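Local coordinates for protein transcriptional regulator, LacI family (Arthrobacter sp., PDB 4RKQ) that probably regulates transcription as a LacI-family factor whose periplasmic-binding-protein-like core responds to a small effector, likely a sugar, at residues V18-P23 against S35-L40; Q113-V118 against S240-D245. All coordinates share one frame; numbering follows the deposited sequence.

Contact 1: V18-P23 against S35-L40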
loop_
_atom_site.group_PDB
_atom_site.type_symbol
_atom_site.label_atom_id
_atom_site.label_comp_id
_atom_site.label_asym_id
_atom_site.label_seq_id
_atom_site.Cartn_x
_atom_site.Cartn_y
_atom_site.Cartn_z
ATOM N N VAL A 18 2.040 -11.506 18.124
ATOM C CA VAL A 18 0.785 -10.875 17.805
ATOM C C VAL A 18 0.433 -11.094 16.322
ATOM O O VAL A 18 1.274 -10.984 15.423
ATOM C CB VAL A 18 0.800 -9.363 18.069
ATOM C CG1 VAL A 18 -0.572 -8.802 17.791
ATOM C CG2 VAL A 18 1.100 -9.117 19.525
ATOM N N GLY A 19 -0.798 -11.485 16.090
ATOM C CA GLY A 19 -1.302 -11.652 14.704
ATOM C C GLY A 19 -2.096 -10.437 14.276
ATOM O O GLY A 19 -2.850 -9.877 15.053
ATOM N N LEU A 20 -1.901 -10.008 13.029
ATOM C CA LEU A 20 -2.622 -8.910 12.469
ATOM C C LEU A 20 -3.418 -9.456 11.293
ATOM O O LEU A 20 -2.854 -9.997 10.337
ATOM C CB LEU A 20 -1.597 -7.886 11.973
ATOM C CG LEU A 20 -1.749 -6.423 11.714
ATOM C CD1 LEU A 20 -2.664 -5.740 12.713
ATOM C CD2 LEU A 20 -0.304 -5.883 11.775
ATOM N N ALA A 21 -4.727 -9.311 11.360
ATOM C CA ALA A 21 -5.617 -9.786 10.288
ATOM C C ALA A 21 -6.144 -8.567 9.455
ATOM O O ALA A 21 -6.740 -7.622 9.998
ATOM C CB ALA A 21 -6.763 -10.580 10.889
ATOM N N ILE A 22 -5.874 -8.558 8.165
ATOM C CA ILE A 22 -6.384 -7.494 7.312
ATOM C C ILE A 22 -7.087 -8.100 6.092
ATOM O O ILE A 22 -6.633 -9.111 5.606
ATOM C CB ILE A 22 -5.309 -6.512 6.863
ATOM C CG1 ILE A 22 -4.135 -7.270 6.351
ATOM C CG2 ILE A 22 -4.868 -5.643 8.063
ATOM C CD1 ILE A 22 -3.223 -6.434 5.506
ATOM N N PRO A 23 -8.177 -7.466 5.645
ATOM C CA PRO A 23 -8.971 -8.039 4.570
ATOM C C PRO A 23 -8.349 -7.938 3.195
ATOM O O PRO A 23 -8.767 -8.633 2.332
ATOM C CB PRO A 23 -10.265 -7.228 4.598
ATOM C CG PRO A 23 -9.939 -5.986 5.290
ATOM C CD PRO A 23 -8.815 -6.279 6.227
ATOM N N SER A 35 1.604 -1.465 8.859
ATOM C CA SER A 35 2.963 -0.999 9.083
ATOM C C SER A 35 3.045 -0.278 10.452
ATOM O O SER A 35 4.006 -0.429 11.196
ATOM C CB SER A 35 3.376 -0.023 7.975
ATOM O OG SER A 35 4.681 0.469 8.212
ATOM N N SER A 36 2.037 0.531 10.767
ATOM C CA SER A 36 2.060 1.298 12.009
ATOM C C SER A 36 2.002 0.358 13.223
ATOM O O SER A 36 2.716 0.544 14.223
ATOM C CB SER A 36 0.907 2.309 12.005
ATOM O OG SER A 36 0.758 2.820 13.300
ATOM N N VAL A 37 1.164 -0.669 13.143
ATOM C CA VAL A 37 1.079 -1.676 14.201
ATOM C C VAL A 37 2.361 -2.505 14.295
ATOM O O VAL A 37 2.865 -2.755 15.411
ATOM C CB VAL A 37 -0.149 -2.627 14.064
ATOM C CG1 VAL A 37 -0.108 -3.698 15.139
ATOM C CG2 VAL A 37 -1.453 -1.846 14.168
ATOM N N VAL A 38 2.919 -2.901 13.156
ATOM C CA VAL A 38 4.158 -3.671 13.188
ATOM C C VAL A 38 5.313 -2.846 13.803
ATOM O O VAL A 38 6.085 -3.409 14.547
ATOM C CB VAL A 38 4.563 -4.202 11.831
ATOM C CG1 VAL A 38 5.878 -4.908 11.914
ATOM C CG2 VAL A 38 3.526 -5.212 11.361
ATOM N N GLU A 39 5.393 -1.566 13.459
ATOM C CA GLU A 39 6.344 -0.627 14.081
ATOM C C GLU A 39 6.266 -0.631 15.617
ATOM O O GLU A 39 7.264 -0.878 16.298
ATOM C CB GLU A 39 6.146 0.786 13.575
ATOM C CG GLU A 39 7.028 1.867 14.248
ATOM C CD GLU A 39 8.480 1.898 13.800
ATOM O OE1 GLU A 39 8.912 1.027 13.007
ATOM O OE2 GLU A 39 9.211 2.817 14.251
ATOM N N LEU A 40 5.078 -0.413 16.160
ATOM C CA LEU A 40 4.931 -0.276 17.617
ATOM C C LEU A 40 5.172 -1.584 18.313
ATOM O O LEU A 40 5.815 -1.609 19.339
ATOM C CB LEU A 40 3.578 0.322 17.979
ATOM C CG LEU A 40 3.391 1.705 17.408
ATOM C CD1 LEU A 40 1.915 2.047 17.418
ATOM C CD2 LEU A 40 4.217 2.717 18.174
#
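The CD2 methyl of L20 overlaps two successive valines of the helix, resting 3.9 Å from V38 CG2 and 4.0 Å from V37 CB. Its sister methyl CD1 turns to V37 alone and comes within 4.1 Å of V37 CG1, so that one valine spans both branches of the leucine fork while the other meets a single branch. No hydrogen bond crosses the contact; the 134 Å² buried between the segments is apolar packing, and the side chains of L20 and V37 meet at an oblique angle with the backbones well apart, 8.3 Å between L20 CA and V37 CA. L20 leaves its strand with CG roughly opposite the backbone nitrogen (chi1 -158°), which carries the fork toward the helix. V38 sets CG1 anti to its backbone nitrogen (chi1 177°), and this leaves CG2, the methyl opposite the carbonyl carbon, to meet L20 CD2.

The geometry belongs to a beta-alpha-beta unit, strand 17-22, helix 29-43 and strand 47-52, in the N-terminal half of a periplasmic-binding-protein-like core. Strand 17-22 runs between 73-76 and 47-52, the latter outermost in the sheet within this chain, and L20 is hydrogen-bonded through its backbone to V49. The leucine also touches V48, V50 and I75 from those neighbours, plus F33 and A34 one turn back along the helix. V37 shares I75 with it, and V38 shares V48, giving a continuous buried layer between helix and sheet. H55 of the second subunit also packs on V38, and its ND1 is hydrogen-bonded to E39 OE1, so the helix takes part in the dimer contact as well.

Contact 2: Q113-V118 against S240-D245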
loop_
_atom_site.group_PDB
_atom_site.type_symbol
_atom_site.label_atom_id
_atom_site.label_comp_id
_atom_site.label_asym_id
_atom_site.label_seq_id
_atom_site.Cartn_x
_atom_site.Cartn_y
_atom_site.Cartn_z
ATOM N N GLN A 113 -20.345 10.244 13.408
ATOM C CA GLN A 113 -21.191 11.440 13.479
ATOM C C GLN A 113 -20.349 12.691 13.542
ATOM O O GLN A 113 -20.654 13.701 12.907
ATOM C CB GLN A 113 -22.101 11.379 14.685
ATOM C CG GLN A 113 -23.126 10.300 14.473
ATOM C CD GLN A 113 -24.247 10.373 15.459
ATOM O OE1 GLN A 113 -24.448 11.394 16.122
ATOM N NE2 GLN A 113 -24.998 9.290 15.558
ATOM N N HIS A 114 -19.283 12.632 14.309
ATOM C CA HIS A 114 -18.366 13.718 14.368
ATOM C C HIS A 114 -17.663 13.987 13.027
ATOM O O HIS A 114 -17.528 15.140 12.591
ATOM C CB HIS A 114 -17.356 13.467 15.435
ATOM C CG HIS A 114 -16.190 14.381 15.356
ATOM N ND1 HIS A 114 -16.171 15.604 15.980
ATOM C CD2 HIS A 114 -15.019 14.276 14.685
ATOM C CE1 HIS A 114 -15.020 16.197 15.738
ATOM N NE2 HIS A 114 -14.309 15.422 14.939
ATOM N N ALA A 115 -17.199 12.930 12.370
ATOM C CA ALA A 115 -16.530 13.074 11.074
ATOM C C ALA A 115 -17.469 13.706 10.049
ATOM O O ALA A 115 -17.053 14.551 9.255
ATOM C CB ALA A 115 -16.056 11.706 10.555
ATOM N N ALA A 116 -18.716 13.245 10.045
ATOM C CA ALA A 116 -19.723 13.706 9.097
ATOM C C ALA A 116 -19.993 15.181 9.309
ATOM O O ALA A 116 -20.086 15.948 8.348
ATOM C CB ALA A 116 -21.007 12.889 9.250
ATOM N N LYS A 117 -20.064 15.591 10.563
ATOM C CA LYS A 117 -20.317 16.981 10.890
ATOM C C LYS A 117 -19.176 17.845 10.421
ATOM O O LYS A 117 -19.393 18.884 9.825
ATOM C CB LYS A 117 -20.541 17.170 12.393
ATOM C CG LYS A 117 -20.463 18.625 12.840
ATOM C CD LYS A 117 -21.371 18.934 14.024
ATOM C CE LYS A 117 -20.783 18.520 15.363
ATOM N NZ LYS A 117 -19.741 19.459 15.854
ATOM N N VAL A 118 -17.949 17.404 10.653
ATOM C CA VAL A 118 -16.785 18.170 10.259
ATOM C C VAL A 118 -16.636 18.275 8.743
ATOM O O VAL A 118 -16.368 19.362 8.203
ATOM C CB VAL A 118 -15.511 17.646 10.924
ATOM C CG1 VAL A 118 -14.288 18.389 10.434
ATOM C CG2 VAL A 118 -15.623 17.795 12.442
ATOM N N SER A 240 -7.870 16.439 0.157
ATOM C CA SER A 240 -8.304 16.873 1.483
ATOM C C SER A 240 -9.029 15.688 2.067
ATOM O O SER A 240 -9.712 14.962 1.353
ATOM C CB SER A 240 -9.248 18.089 1.413
ATOM O OG SER A 240 -8.523 19.240 0.983
ATOM N N THR A 241 -8.884 15.471 3.360
ATOM C CA THR A 241 -9.406 14.234 3.908
ATOM C C THR A 241 -9.722 14.292 5.394
ATOM O O THR A 241 -9.123 15.057 6.143
ATOM C CB THR A 241 -8.401 13.092 3.636
ATOM O OG1 THR A 241 -8.955 11.857 4.077
ATOM C CG2 THR A 241 -7.068 13.307 4.349
ATOM N N MET A 242 -10.680 13.471 5.807
ATOM C CA MET A 242 -10.896 13.228 7.223
ATOM C C MET A 242 -9.924 12.093 7.633
ATOM O O MET A 242 -10.037 10.928 7.194
ATOM C CB MET A 242 -12.339 12.871 7.521
ATOM C CG MET A 242 -13.392 13.943 7.168
ATOM S SD MET A 242 -13.127 15.423 8.146
ATOM C CE MET A 242 -13.041 14.774 9.811
ATOM N N ALA A 243 -9.010 12.426 8.530
ATOM C CA ALA A 243 -7.912 11.503 8.879
ATOM C C ALA A 243 -7.622 11.416 10.337
ATOM O O ALA A 243 -7.777 12.390 11.057
ATOM C CB ALA A 243 -6.656 11.981 8.200
ATOM N N LEU A 244 -7.057 10.284 10.768
ATOM C CA LEU A 244 -6.353 10.239 12.054
ATOM C C LEU A 244 -4.984 9.723 11.693
ATOM O O LEU A 244 -4.841 9.024 10.672
ATOM C CB LEU A 244 -7.051 9.343 13.092
ATOM N N ASP A 245 -3.988 10.106 12.498
ATOM C CA ASP A 245 -2.612 9.737 12.263
ATOM C C ASP A 245 -2.611 8.244 12.484
ATOM O O ASP A 245 -3.188 7.736 13.464
ATOM C CB ASP A 245 -1.648 10.435 13.246
ATOM C CG ASP A 245 -0.163 10.313 12.825
ATOM O OD1 ASP A 245 0.256 9.340 12.135
ATOM O OD2 ASP A 245 0.612 11.207 13.209
#
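M242 reaches from its strand to V118 and A115 on helix 112-125, which lies against strands 240-243 and 273-281 of the sheet in this alpha/beta, periplasmic-binding-protein-like core. The tight part is the end of the thioether. M242 CE lies 3.9 Å from V118 CG1, and M242 SD is at that same separation, 3.9 Å, from V118 CG1, so a single valine methyl meets the last two atoms of the chain. A115 is more loosely met: its CB stands 4.4 Å from M242 CE, although A115 O is a little nearer to M242 CE, at 4.1 Å. No hydrogen bond crosses between the two segments; the contact is van der Waals.

The methionine is folded rather than extended. With chi1 -61° placing CG beside the backbone nitrogen, bends at chi2 (-63°) and chi3 (-51°) swing CE round onto V118 CB. Beneath it the strand is pinned on both flanks: M242 pairs through its backbone with G225 and D227, and its neighbours T241 and A243 pair with V281 and R279. L280 and H278 of strand 273-281, together with M226, also touch the methionine, and L280 reaches V118 as well. An alanine here lacks CG, SD and CE, which would probably leave V118 CG1 and the A115 methyl facing a gap between helix and strand.

Going outward round the helix, the packing gives way to solvent, where K117 is exposed and H114 only partly covered. H114 touches K277 but reaches no atom of M242; instead one face of its imidazole receives V118 CG2, 3.6 Å above the ring plane and offset toward the rim.

Following the chain from the N terminus, contact 1 closes first: residues 24-34, which include the first turns of helix 29-43, separate its segments, and it ties the first strand to the helix that follows in the N-terminal half. Contact 2 opens later, at helix 112-125, and closes 121 intervening residues on at strand 240-243, joining the two in the other half. The loops run in series, neither enclosing nor crossing the other. The centres of contacts 1 and 2 lie about 23 Å apart, on opposite sides of the chain's centre. Both reach one sheet without touching; the nearest atoms of contacts 1 and 2 are about 6 Å apart. L246, right after D245, accepts a hydrogen bond from S36 OG through its backbone oxygen.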